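PDB 1MA1: superoxide dismutase [Fe] from Methanothermobacter thermautotrophicus, which converts superoxide radicals into hydrogen peroxide and oxygen with one iron ion per subunit, protecting the cell from a toxic by-product of its own metabolism. Local coordinates for residues 78-83 with 160-165; 71-76 with 151-156; 166-171 with 183-188. All blocks are in the same frame, centred on the assembly; numbering follows the deposited sequence.

Contact 1. Residues 78-83 with 160-165; sequences YVLHLF and FRILLV. With FE (Fe (III) ion), chain G.
F83, on helix 64-86, stands opposite V165, their CA atoms 6.5 Å apart, where 160-165 leads into strand 164-167 through a classic beta bulge at L163 and L164, both facing L135. I162 carries most of the apolar contact. Its CB lies over one face of the F83 ring, 4.0 Å from the centroid and 25° off the normal, a CH-pi contact displaced toward the rim. Its two branches divide the work: CG2 comes to 3.6 Å from CD2 of F83, while CG1, set anti to the carbonyl carbon (chi1 -59°), carries CD1 across L80, 3.8 Å from L80 CD2. The same L80 CD2 also meets V165 CG2 at 3.8 Å, so one leucine methyl bridges both partners, and I162 CD1 reaches V79 CG1 more loosely at 4.1 Å. With an alanine in place of F83, I162 would probably lose the aromatic face beneath its CB and CG2, opening a gap between the helix and the chain around I162. On another side of the same helix, H81 NE2 binds the iron at 2.1 Å, together with H33, D167, H171 and a water. The contact thus joins helix 64-86 of the alpha-hairpin domain to strand 164-167 of the C-terminal domain; W132 of the adjoining strand 131-138 touches both L80 and V165, and H159 of the second subunit meets the F83 ring.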
loop_
_atom_site.group_PDB
_atom_site.type_symbol
_atom_site.label_atom_id
_atom_site.label_comp_id
_atom_site.label_asym_id
_atom_site.label_seq_id
_atom_site.Cartn_x
_atom_site.Cartn_y
_atom_site.Cartn_z
ATOM N N TYR A 78 0.068 -13.315 12.292
ATOM C CA TYR A 78 -0.305 -14.259 13.330
ATOM C C TYR A 78 -1.775 -14.681 13.235
ATOM O O TYR A 78 -2.085 -15.873 13.283
ATOM C CB TYR A 78 -0.066 -13.656 14.705
ATOM C CG TYR A 78 -0.616 -14.508 15.827
ATOM C CD1 TYR A 78 0.125 -15.555 16.357
ATOM C CD2 TYR A 78 -1.897 -14.280 16.331
ATOM C CE1 TYR A 78 -0.385 -16.353 17.360
ATOM C CE2 TYR A 78 -2.417 -15.073 17.329
ATOM C CZ TYR A 78 -1.661 -16.108 17.840
ATOM O OH TYR A 78 -2.196 -16.901 18.826
ATOM N N VAL A 79 -2.667 -13.696 13.135
ATOM C CA VAL A 79 -4.105 -13.955 13.138
ATOM C C VAL A 79 -4.556 -14.759 11.921
ATOM O O VAL A 79 -5.297 -15.720 12.066
ATOM C CB VAL A 79 -4.928 -12.640 13.171
ATOM C CG1 VAL A 79 -6.394 -12.958 13.054
ATOM C CG2 VAL A 79 -4.683 -11.891 14.461
ATOM N N LEU A 80 -4.111 -14.374 10.732
ATOM C CA LEU A 80 -4.507 -15.081 9.510
ATOM C C LEU A 80 -4.016 -16.534 9.440
ATOM O O LEU A 80 -4.767 -17.417 8.992
ATOM C CB LEU A 80 -4.021 -14.319 8.263
ATOM C CG LEU A 80 -4.752 -13.007 7.986
ATOM C CD1 LEU A 80 -4.107 -12.222 6.882
ATOM C CD2 LEU A 80 -6.175 -13.329 7.631
ATOM N N HIS A 81 -2.772 -16.788 9.873
ATOM C CA HIS A 81 -2.276 -18.166 9.881
ATOM C C HIS A 81 -3.098 -18.961 10.892
ATOM O O HIS A 81 -3.432 -20.118 10.654
ATOM C CB HIS A 81 -0.762 -18.248 10.198
ATOM C CG HIS A 81 0.129 -17.905 9.034
ATOM N ND1 HIS A 81 0.431 -16.606 8.697
ATOM C CD2 HIS A 81 0.815 -18.683 8.150
ATOM C CE1 HIS A 81 1.268 -16.594 7.668
ATOM N NE2 HIS A 81 1.519 -17.843 7.315
ATOM N N LEU A 82 -3.469 -18.333 11.997
ATOM C CA LEU A 82 -4.287 -19.015 12.991
ATOM C C LEU A 82 -5.608 -19.540 12.417
ATOM O O LEU A 82 -5.947 -20.702 12.622
ATOM C CB LEU A 82 -4.603 -18.094 14.163
ATOM C CG LEU A 82 -5.412 -18.708 15.318
ATOM C CD1 LEU A 82 -4.597 -19.837 15.951
ATOM C CD2 LEU A 82 -5.721 -17.638 16.379
ATOM N N PHE A 83 -6.354 -18.692 11.714
ATOM C CA PHE A 83 -7.605 -19.118 11.092
ATOM C C PHE A 83 -7.377 -20.065 9.921
ATOM O O PHE A 83 -8.225 -20.903 9.626
ATOM C CB PHE A 83 -8.422 -17.905 10.606
ATOM C CG PHE A 83 -9.121 -17.152 11.706
ATOM C CD1 PHE A 83 -8.404 -16.377 12.616
ATOM C CD2 PHE A 83 -10.501 -17.223 11.847
ATOM C CE1 PHE A 83 -9.050 -15.692 13.639
ATOM C CE2 PHE A 83 -11.153 -16.538 12.875
ATOM C CZ PHE A 83 -10.423 -15.774 13.771
ATOM N N PHE A 160 -14.447 -6.185 10.243
ATOM C CA PHE A 160 -15.063 -7.391 9.695
ATOM C C PHE A 160 -14.357 -8.662 10.133
ATOM O O PHE A 160 -13.137 -8.688 10.238
ATOM C CB PHE A 160 -15.092 -7.325 8.166
ATOM C CG PHE A 160 -16.234 -6.514 7.615
ATOM C CD1 PHE A 160 -16.524 -5.264 8.122
ATOM C CD2 PHE A 160 -17.013 -7.008 6.582
ATOM C CE1 PHE A 160 -17.578 -4.527 7.605
ATOM C CE2 PHE A 160 -18.055 -6.271 6.069
ATOM C CZ PHE A 160 -18.337 -5.033 6.582
ATOM N N ARG A 161 -15.128 -9.717 10.377
ATOM C CA ARG A 161 -14.614 -10.911 11.046
ATOM C C ARG A 161 -14.326 -12.033 10.067
ATOM O O ARG A 161 -14.910 -12.084 8.985
ATOM C CB ARG A 161 -15.608 -11.404 12.092
ATOM C CG ARG A 161 -16.121 -10.296 12.995
ATOM C CD ARG A 161 -16.042 -10.683 14.454
ATOM N NE ARG A 161 -14.757 -10.280 15.011
ATOM C CZ ARG A 161 -14.232 -10.767 16.133
ATOM N NH1 ARG A 161 -14.883 -11.693 16.827
ATOM N NH2 ARG A 161 -13.045 -10.332 16.553
ATOM N N ILE A 162 -13.417 -12.932 10.439
ATOM C CA ILE A 162 -12.934 -13.934 9.488
ATOM C C ILE A 162 -13.794 -15.199 9.497
ATOM O O ILE A 162 -14.076 -15.768 10.550
ATOM C CB ILE A 162 -11.464 -14.332 9.780
ATOM C CG1 ILE A 162 -10.552 -13.112 9.703
ATOM C CG2 ILE A 162 -10.997 -15.365 8.766
ATOM C CD1 ILE A 162 -9.123 -13.422 10.085
ATOM N N LEU A 163 -14.197 -15.640 8.315
ATOM C CA LEU A 163 -14.896 -16.913 8.176
ATOM C C LEU A 163 -14.015 -17.994 7.553
ATOM O O LEU A 163 -13.910 -19.108 8.076
ATOM C CB LEU A 163 -16.151 -16.729 7.323
ATOM C CG LEU A 163 -17.204 -15.816 7.931
ATOM C CD1 LEU A 163 -18.395 -15.693 7.008
ATOM C CD2 LEU A 163 -17.601 -16.380 9.288
ATOM N N LEU A 164 -13.388 -17.651 6.431
ATOM C CA LEU A 164 -12.608 -18.593 5.639
ATOM C C LEU A 164 -11.365 -17.864 5.148
ATOM O O LEU A 164 -11.441 -16.693 4.761
ATOM C CB LEU A 164 -13.411 -19.042 4.419
ATOM C CG LEU A 164 -13.180 -20.436 3.836
ATOM C CD1 LEU A 164 -13.435 -20.347 2.338
ATOM C CD2 LEU A 164 -11.783 -20.933 4.104
ATOM N N VAL A 165 -10.233 -18.553 5.131
ATOM C CA VAL A 165 -8.973 -17.913 4.810
ATOM C C VAL A 165 -8.111 -18.837 3.950
ATOM O O VAL A 165 -8.016 -20.037 4.209
ATOM C CB VAL A 165 -8.235 -17.531 6.133
ATOM C CG1 VAL A 165 -6.764 -17.799 6.026
ATOM C CG2 VAL A 165 -8.465 -16.062 6.452
HETATM FE FE FE G . 1.951 -17.988 5.228
HETATM O O HOH W 1 1.852 -16.080 5.092
#

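Contact 2. Residues 71-76 with 151-156; sequences LSFHVG and KHNVNV
The wall of aromatic groups beside the iron site is built partly here, where F73 of helix 64-86 meets H152 in the loop leaving strand 143-150. CD2 of H152 lies over one face of the phenylalanine ring, 3.7 Å from F73 CE1, with the two planes inclined at 40° and the pair oblique. F73 is swung out by its first torsion (chi1 174°), which sets CG opposite the backbone N; its CD1 then also meets the aliphatic CE of K151 at 3.8 Å. That lysine's NZ goes on to salt bridges with E150 and E128 of the third subunit. CB of H152 lies against the backbone of G76, 3.4 Å from its C, and G76 and H152 have the nearest CA atoms of the two segments, 4.9 Å apart. The polar link is N153, whose ND2 donates to OG of S72 at 3.0 Å, somewhat bent and tilted 18° out of the amide plane. S72 OG has a further partner in the carbonyl O of K69, so the asparagine amide is tied to a hydroxyl already held by its helix. H152 ND1 pairs with W132 NE1, and its ring stacks on W169 and makes an edge-to-face contact with Y41. Such an aromatic second shell around the metal ligands is characteristic of the active site of iron and manganese superoxide dismutases.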
loop_
_atom_site.group_PDB
_atom_site.type_symbol
_atom_site.label_atom_id
_atom_site.label_comp_id
_atom_site.label_asym_id
_atom_site.label_seq_id
_atom_site.Cartn_x
_atom_site.Cartn_y
_atom_site.Cartn_z
ATOM N N LEU A 71 3.413 -3.564 13.516
ATOM C CA LEU A 71 2.582 -4.346 14.403
ATOM C C LEU A 71 1.425 -4.933 13.616
ATOM O O LEU A 71 1.060 -6.101 13.793
ATOM C CB LEU A 71 2.026 -3.486 15.539
ATOM C CG LEU A 71 1.202 -4.263 16.574
ATOM C CD1 LEU A 71 2.100 -5.220 17.355
ATOM C CD2 LEU A 71 0.492 -3.283 17.514
ATOM N N SER A 72 0.842 -4.129 12.738
ATOM C CA SER A 72 -0.327 -4.599 12.007
ATOM C C SER A 72 0.095 -5.734 11.069
ATOM O O SER A 72 -0.678 -6.664 10.809
ATOM C CB SER A 72 -0.967 -3.447 11.210
ATOM O OG SER A 72 -0.109 -2.994 10.177
ATOM N N PHE A 73 1.327 -5.651 10.568
ATOM C CA PHE A 73 1.873 -6.666 9.677
ATOM C C PHE A 73 1.986 -8.015 10.390
ATOM O O PHE A 73 1.483 -9.019 9.903
ATOM C CB PHE A 73 3.249 -6.228 9.180
ATOM C CG PHE A 73 3.958 -7.269 8.362
ATOM C CD1 PHE A 73 3.508 -7.591 7.095
ATOM C CD2 PHE A 73 5.058 -7.957 8.881
ATOM C CE1 PHE A 73 4.129 -8.578 6.352
ATOM C CE2 PHE A 73 5.693 -8.954 8.136
ATOM C CZ PHE A 73 5.220 -9.263 6.868
ATOM N N HIS A 74 2.642 -8.035 11.544
ATOM C CA HIS A 74 2.935 -9.279 12.234
ATOM C C HIS A 74 1.741 -9.877 12.917
ATOM O O HIS A 74 1.581 -11.091 12.935
ATOM C CB HIS A 74 4.043 -9.080 13.268
ATOM C CG HIS A 74 5.407 -9.090 12.673
ATOM N ND1 HIS A 74 6.316 -8.080 12.884
ATOM C CD2 HIS A 74 5.997 -9.966 11.826
ATOM C CE1 HIS A 74 7.410 -8.327 12.189
ATOM N NE2 HIS A 74 7.240 -9.466 11.540
ATOM N N VAL A 75 0.909 -9.034 13.504
ATOM C CA VAL A 75 -0.268 -9.538 14.201
ATOM C C VAL A 75 -1.280 -10.053 13.172
ATOM O O VAL A 75 -1.934 -11.091 13.379
ATOM C CB VAL A 75 -0.907 -8.448 15.084
ATOM C CG1 VAL A 75 -2.219 -8.939 15.645
ATOM C CG2 VAL A 75 0.051 -8.077 16.223
ATOM N N GLY A 76 -1.365 -9.337 12.049
ATOM C CA GLY A 76 -2.086 -9.839 10.896
ATOM C C GLY A 76 -1.581 -11.180 10.398
ATOM O O GLY A 76 -2.373 -12.107 10.177
ATOM N N LYS A 151 -0.112 -8.655 1.548
ATOM C CA LYS A 151 0.618 -8.982 2.763
ATOM C C LYS A 151 -0.293 -9.605 3.838
ATOM O O LYS A 151 -0.966 -10.593 3.573
ATOM C CB LYS A 151 1.287 -7.717 3.295
ATOM C CG LYS A 151 2.425 -7.272 2.425
ATOM C CD LYS A 151 2.719 -5.801 2.575
ATOM C CE LYS A 151 3.279 -5.447 3.929
ATOM N NZ LYS A 151 3.596 -3.989 4.011
ATOM N N HIS A 152 -0.316 -9.054 5.046
ATOM C CA HIS A 152 -1.267 -9.561 6.031
ATOM C C HIS A 152 -2.263 -8.491 6.497
ATOM O O HIS A 152 -2.954 -8.705 7.495
ATOM C CB HIS A 152 -0.574 -10.117 7.292
ATOM C CG HIS A 152 0.449 -11.186 7.040
ATOM N ND1 HIS A 152 0.143 -12.381 6.431
ATOM C CD2 HIS A 152 1.763 -11.254 7.371
ATOM C CE1 HIS A 152 1.223 -13.144 6.395
ATOM N NE2 HIS A 152 2.217 -12.485 6.959
ATOM N N ASN A 153 -2.326 -7.344 5.810
ATOM C CA ASN A 153 -2.857 -6.139 6.438
ATOM C C ASN A 153 -3.165 -5.019 5.451
ATOM O O ASN A 153 -3.355 -3.871 5.840
ATOM C CB ASN A 153 -1.873 -5.641 7.504
ATOM C CG ASN A 153 -0.522 -5.265 6.920
ATOM O OD1 ASN A 153 -0.017 -5.902 5.980
ATOM N ND2 ASN A 153 0.079 -4.240 7.487
ATOM N N VAL A 154 -3.219 -5.357 4.168
ATOM C CA VAL A 154 -3.533 -4.363 3.147
ATOM C C VAL A 154 -4.797 -4.699 2.352
ATOM O O VAL A 154 -5.012 -5.834 1.947
ATOM C CB VAL A 154 -2.326 -4.177 2.166
ATOM C CG1 VAL A 154 -2.710 -3.246 0.974
ATOM C CG2 VAL A 154 -1.134 -3.616 2.945
ATOM N N ASN A 155 -5.629 -3.690 2.135
ATOM C CA ASN A 155 -6.964 -3.867 1.577
ATOM C C ASN A 155 -7.815 -4.777 2.442
ATOM O O ASN A 155 -8.489 -5.677 1.944
ATOM C CB ASN A 155 -6.885 -4.429 0.156
ATOM C CG ASN A 155 -5.979 -3.615 -0.741
ATOM O OD1 ASN A 155 -6.013 -2.376 -0.726
ATOM N ND2 ASN A 155 -5.177 -4.296 -1.539
ATOM N N VAL A 156 -7.799 -4.538 3.744
ATOM C CA VAL A 156 -8.766 -5.199 4.602
ATOM C C VAL A 156 -9.758 -4.219 5.234
ATOM O O VAL A 156 -9.402 -3.090 5.586
ATOM C CB VAL A 156 -8.051 -6.063 5.683
ATOM C CG1 VAL A 156 -6.557 -5.868 5.566
ATOM C CG2 VAL A 156 -8.601 -5.753 7.098
#

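Contact 3. Residues 166-171 with 183-188; sequences LDVWEH and DYVEAF. With FE (Fe (III) ion), chain G.
L166, near the end of strand 164-167, packs against helix 181-188 chiefly through its CD1 methyl. The apolar contacts centre on the F188 ring: CD1 of L166 stands almost over its middle, 3.6 Å from the centroid and 14° off the normal, a well-aligned CH-pi contact. CG of L166 lies anti to the backbone N (chi1 171°), which directs the branched end at the helix; CD1 also meets CE1 of Y184 at 3.9 Å, and the other branch, CD2, approaches V185 CG1. V168 adds a looser methyl contact with V185. Hydrogen bonding across the contact rests on Y184, whose OH donates to the carbonyl O of D167 at 3.1 Å, the donor tilted 27° from the carbonyl plane, so helix 181-188 is tied to the backbone of a metal ligand. Within 166-171, the backbone N of W169 reaches OD1 of D167 at 2.9 Å, from above the carboxylate plane, closing an Asx turn. This bond steadies one carboxylate oxygen while the other is committed to the metal. Metal coordination is the third kind: OD2 of D167 binds the iron at 1.9 Å and NE2 of H171 at 2.1 Å, beside a water that also lies over one face of the W169 ring. H33 and H81 complete the set, giving the three histidines, one aspartate and solvent typical of iron and manganese superoxide dismutases.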
loop_
_atom_site.group_PDB
_atom_site.type_symbol
_atom_site.label_atom_id
_atom_site.label_comp_id
_atom_site.label_asym_id
_atom_site.label_seq_id
_atom_site.Cartn_x
_atom_site.Cartn_y
_atom_site.Cartn_z
ATOM N N LEU A 166 -7.484 -18.284 2.925
ATOM C CA LEU A 166 -6.579 -19.057 2.084
ATOM C C LEU A 166 -5.242 -18.327 1.850
ATOM O O LEU A 166 -5.205 -17.300 1.170
ATOM C CB LEU A 166 -7.266 -19.342 0.740
ATOM C CG LEU A 166 -6.392 -19.952 -0.342
ATOM C CD1 LEU A 166 -5.728 -21.212 0.194
ATOM C CD2 LEU A 166 -7.238 -20.222 -1.574
ATOM N N ASP A 167 -4.153 -18.851 2.418
ATOM C CA ASP A 167 -2.850 -18.205 2.284
ATOM C C ASP A 167 -2.386 -18.375 0.843
ATOM O O ASP A 167 -2.485 -19.459 0.269
ATOM C CB ASP A 167 -1.827 -18.809 3.273
ATOM C CG ASP A 167 -0.511 -18.020 3.327
ATOM O OD1 ASP A 167 -0.392 -17.060 2.549
ATOM O OD2 ASP A 167 0.417 -18.354 4.128
ATOM N N VAL A 168 -1.872 -17.305 0.257
ATOM C CA VAL A 168 -1.391 -17.394 -1.099
ATOM C C VAL A 168 -0.060 -16.643 -1.256
ATOM O O VAL A 168 0.432 -16.432 -2.376
ATOM C CB VAL A 168 -2.502 -16.864 -2.053
ATOM C CG1 VAL A 168 -2.349 -15.359 -2.306
ATOM C CG2 VAL A 168 -2.520 -17.685 -3.319
ATOM N N TRP A 169 0.525 -16.244 -0.123
ATOM C CA TRP A 169 1.978 -16.063 -0.033
ATOM C C TRP A 169 2.700 -17.217 -0.736
ATOM O O TRP A 169 2.282 -18.370 -0.650
ATOM C CB TRP A 169 2.451 -16.023 1.429
ATOM C CG TRP A 169 2.159 -14.746 2.159
ATOM C CD1 TRP A 169 0.932 -14.225 2.454
ATOM C CD2 TRP A 169 3.122 -13.832 2.700
ATOM N NE1 TRP A 169 1.067 -13.051 3.135
ATOM C CE2 TRP A 169 2.402 -12.782 3.305
ATOM C CE3 TRP A 169 4.525 -13.801 2.734
ATOM C CZ2 TRP A 169 3.040 -11.703 3.941
ATOM C CZ3 TRP A 169 5.157 -12.730 3.367
ATOM C CH2 TRP A 169 4.412 -11.699 3.958
ATOM N N GLU A 170 3.796 -16.909 -1.416
ATOM C CA GLU A 170 4.522 -17.935 -2.129
ATOM C C GLU A 170 5.052 -19.016 -1.173
ATOM O O GLU A 170 5.091 -20.204 -1.536
ATOM C CB GLU A 170 5.647 -17.302 -2.953
ATOM C CG GLU A 170 5.097 -16.403 -4.079
ATOM C CD GLU A 170 6.172 -15.679 -4.897
ATOM O OE1 GLU A 170 7.061 -15.022 -4.305
ATOM O OE2 GLU A 170 6.127 -15.753 -6.141
ATOM N N HIS A 171 5.428 -18.628 0.048
ATOM C CA HIS A 171 5.910 -19.630 0.997
ATOM C C HIS A 171 4.882 -20.722 1.294
ATOM O O HIS A 171 5.231 -21.791 1.780
ATOM C CB HIS A 171 6.485 -18.983 2.315
ATOM C CG HIS A 171 5.507 -18.226 3.170
ATOM N ND1 HIS A 171 5.889 -17.111 3.874
ATOM C CD2 HIS A 171 4.210 -18.450 3.508
ATOM C CE1 HIS A 171 4.879 -16.675 4.610
ATOM N NE2 HIS A 171 3.839 -17.468 4.409
ATOM N N ASP A 183 -2.717 -24.542 -9.143
ATOM C CA ASP A 183 -2.837 -25.938 -8.740
ATOM C C ASP A 183 -2.972 -26.030 -7.240
ATOM O O ASP A 183 -3.741 -26.851 -6.729
ATOM C CB ASP A 183 -1.623 -26.775 -9.146
ATOM C CG ASP A 183 -1.562 -27.056 -10.639
ATOM O OD1 ASP A 183 -2.590 -26.853 -11.334
ATOM O OD2 ASP A 183 -0.473 -27.495 -11.106
ATOM N N TYR A 184 -2.212 -25.206 -6.525
ATOM C CA TYR A 184 -2.343 -25.098 -5.072
ATOM C C TYR A 184 -3.738 -24.628 -4.629
ATOM O O TYR A 184 -4.363 -25.245 -3.762
ATOM C CB TYR A 184 -1.284 -24.144 -4.539
ATOM C CG TYR A 184 -1.524 -23.701 -3.122
ATOM C CD1 TYR A 184 -2.107 -22.471 -2.845
ATOM C CD2 TYR A 184 -1.137 -24.498 -2.049
ATOM C CE1 TYR A 184 -2.288 -22.040 -1.527
ATOM C CE2 TYR A 184 -1.313 -24.084 -0.732
ATOM C CZ TYR A 184 -1.883 -22.861 -0.478
ATOM O OH TYR A 184 -2.000 -22.472 0.837
ATOM N N VAL A 185 -4.231 -23.537 -5.213
ATOM C CA VAL A 185 -5.595 -23.104 -4.943
ATOM C C VAL A 185 -6.624 -24.195 -5.227
ATOM O O VAL A 185 -7.552 -24.387 -4.454
ATOM C CB VAL A 185 -5.952 -21.840 -5.759
ATOM C CG1 VAL A 185 -7.442 -21.511 -5.630
ATOM C CG2 VAL A 185 -5.093 -20.690 -5.292
ATOM N N GLU A 186 -6.461 -24.917 -6.328
ATOM C CA GLU A 186 -7.360 -26.018 -6.647
ATOM C C GLU A 186 -7.276 -27.159 -5.623
ATOM O O GLU A 186 -8.296 -27.714 -5.218
ATOM C CB GLU A 186 -7.050 -26.538 -8.051
ATOM C CG GLU A 186 -7.938 -27.653 -8.512
ATOM C CD GLU A 186 -9.399 -27.306 -8.339
ATOM O OE1 GLU A 186 -9.779 -26.153 -8.671
ATOM O OE2 GLU A 186 -10.170 -28.192 -7.876
ATOM N N ALA A 187 -6.068 -27.504 -5.194
ATOM C CA ALA A 187 -5.901 -28.547 -4.182
ATOM C C ALA A 187 -6.585 -28.161 -2.873
ATOM O O ALA A 187 -7.077 -29.019 -2.139
ATOM C CB ALA A 187 -4.421 -28.817 -3.938
ATOM N N PHE A 188 -6.630 -26.856 -2.597
ATOM C CA PHE A 188 -7.086 -26.347 -1.312
ATOM C C PHE A 188 -8.509 -26.796 -1.027
ATOM O O PHE A 188 -8.859 -27.083 0.118
ATOM C CB PHE A 188 -7.002 -24.825 -1.317
ATOM C CG PHE A 188 -7.651 -24.172 -0.131
ATOM C CD1 PHE A 188 -7.113 -24.316 1.145
ATOM C CD2 PHE A 188 -8.820 -23.423 -0.289
ATOM C CE1 PHE A 188 -7.737 -23.722 2.247
ATOM C CE2 PHE A 188 -9.448 -22.831 0.807
ATOM C CZ PHE A 188 -8.910 -22.978 2.076
HETATM FE FE FE G . 1.951 -17.988 5.228
HETATM O O HOH W 1 1.852 -16.080 5.092
#

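In the fold
The three contacts illustrate how a metal site can be assembled at a domain boundary. Contacts 1 and 2 share helix 64-86, their centres about 11 Å apart, and both join the alpha-hairpin domain to the C-terminal domain; along the chain their segments alternate. Contact 3 follows, wholly within the C-terminal domain, shares strand 164-167 with contact 1, and has its centre about 15 Å from contact 1's and about 18 Å from contact 2's. Contacts 1 and 3 supply three of the iron's four protein ligands, and contact 2 adds H152, an aromatic neighbour of these. Contacts 1 and 2 reach the second subunit, contacts 2 and 3 the third, linking the site to the tetramer.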